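Side-chain contact in glutathione S-transferase family protein (Populus trichocarpa, PDB 5F06), which probably conjugates glutathione to electrophilic compounds, releasing a halide from halogenated substrates, as a Phi-class glutathione transferase of detoxification: residues A[106-109]-A[110-113]. Sequence-based numbering, arbitrary orientation.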
# COMPACT_ATOMS: atom_id res chain seq x y z
N ARG A 106 5.20 2.52 4.99
CA ARG A 106 6.08 3.02 6.04
C ARG A 106 5.36 3.26 7.37
O ARG A 106 5.81 2.77 8.40
CB ARG A 106 6.78 4.29 5.56
CG ARG A 106 7.57 4.08 4.27
CD ARG A 106 8.43 5.27 3.91
NE ARG A 106 9.27 4.98 2.74
CZ ARG A 106 10.44 4.36 2.79
NH1 ARG A 106 10.94 3.95 3.95
NH2 ARG A 106 11.13 4.15 1.67
N TYR A 107 4.25 3.99 7.35
CA TYR A 107 3.53 4.28 8.59
C TYR A 107 2.78 3.05 9.12
O TYR A 107 2.96 2.66 10.28
CB TYR A 107 2.56 5.44 8.38
CG TYR A 107 2.01 6.05 9.66
CD1 TYR A 107 0.85 5.57 10.25
CD2 TYR A 107 2.65 7.13 10.26
CE1 TYR A 107 0.34 6.14 11.41
CE2 TYR A 107 2.15 7.71 11.41
CZ TYR A 107 1.00 7.21 11.98
OH TYR A 107 0.51 7.78 13.14
N ASN A 108 1.96 2.43 8.28
CA ASN A 108 1.09 1.36 8.76
C ASN A 108 1.84 0.12 9.27
O ASN A 108 1.44 -0.45 10.29
CB ASN A 108 0.11 0.93 7.66
CG ASN A 108 -0.99 0.03 8.20
OD1 ASN A 108 -1.75 0.41 9.08
ND2 ASN A 108 -1.06 -1.19 7.67
N PRO A 109 2.91 -0.30 8.58
CA PRO A 109 3.63 -1.49 9.07
C PRO A 109 4.28 -1.29 10.43
O PRO A 109 4.59 -2.27 11.11
CB PRO A 109 4.69 -1.73 7.99
CG PRO A 109 4.19 -1.03 6.78
CD PRO A 109 3.44 0.16 7.29
N ALA A 110 4.48 -0.03 10.83
CA ALA A 110 5.08 0.29 12.12
C ALA A 110 4.03 0.49 13.21
O ALA A 110 4.24 0.10 14.35
CB ALA A 110 5.97 1.53 11.99
N ILE A 111 2.90 1.10 12.87
CA ILE A 111 1.88 1.39 13.88
C ILE A 111 0.94 0.21 14.11
O ILE A 111 0.45 0.01 15.23
CB ILE A 111 1.04 2.64 13.51
CG1 ILE A 111 0.19 3.07 14.71
CG2 ILE A 111 0.19 2.40 12.27
CD1 ILE A 111 -0.35 4.48 14.60
N ALA A 112 0.70 -0.60 13.08
CA ALA A 112 -0.24 -1.71 13.21
C ALA A 112 0.15 -2.68 14.33
O ALA A 112 -0.69 -3.06 15.14
CB ALA A 112 -0.38 -2.44 11.88
N PRO A 113 1.43 -3.09 14.39
CA PRO A 113 1.80 -4.05 15.44
C PRO A 113 1.65 -3.48 16.85
O PRO A 113 1.35 -4.23 17.79
CB PRO A 113 3.28 -4.35 15.15
CG PRO A 113 3.50 -3.93 13.75
CD PRO A 113 2.58 -2.77 13.52
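Tyr-107 O accepts two backbone bonds. Ile-111 N to Tyr-107 O, 3.0 Å, is the i to i+4 bond, nearly in line with the C=O. Ala-110 N reaches Tyr-107 O at 3.1 Å, an i to i+3 bond, from above the carbonyl plane, 54° out of it. Ala-112 N continues the helical pattern to Asn-108 O at 2.9 Å. Pro-113 CD sits 3.2 Å from Pro-109 O, where an amide would otherwise bond. The helix kinks where Pro-109 and Pro-113 lack an N-H and Ala-110 N makes no i to i+4 bond.

The side-chain contact lies between Tyr-107 and Ile-111. Four residues apart, they emerge on the same side; Tyr-107 CG and Ile-111 CG1 are both anti to the backbone N (chi1 -166° and -169°). Ile-111 CD1 meets the ring obliquely, 3.7 Å from Tyr-107 CE1, and Ile-111 CG2 lies 3.8 Å from Tyr-107 CD1. The Tyr-107 hydroxyl is hydrogen-bonded to Thr-173, and its ring packs on helix 130-153 and meets His-169 edge-to-face. Without the ring, as with an alanine here, Ile-111 CD1 would probably lose its neighbour and Thr-173 its hydroxyl partner.

Arg-106 makes a salt bridge to Glu-65 and a hydrogen bond to Gln-52, both of the second subunit, and touches a bound glutathione. The arrangement is a proline-kinked turn of helix 90-120, in the all-helical C-terminal domain of the glutathione transferase fold.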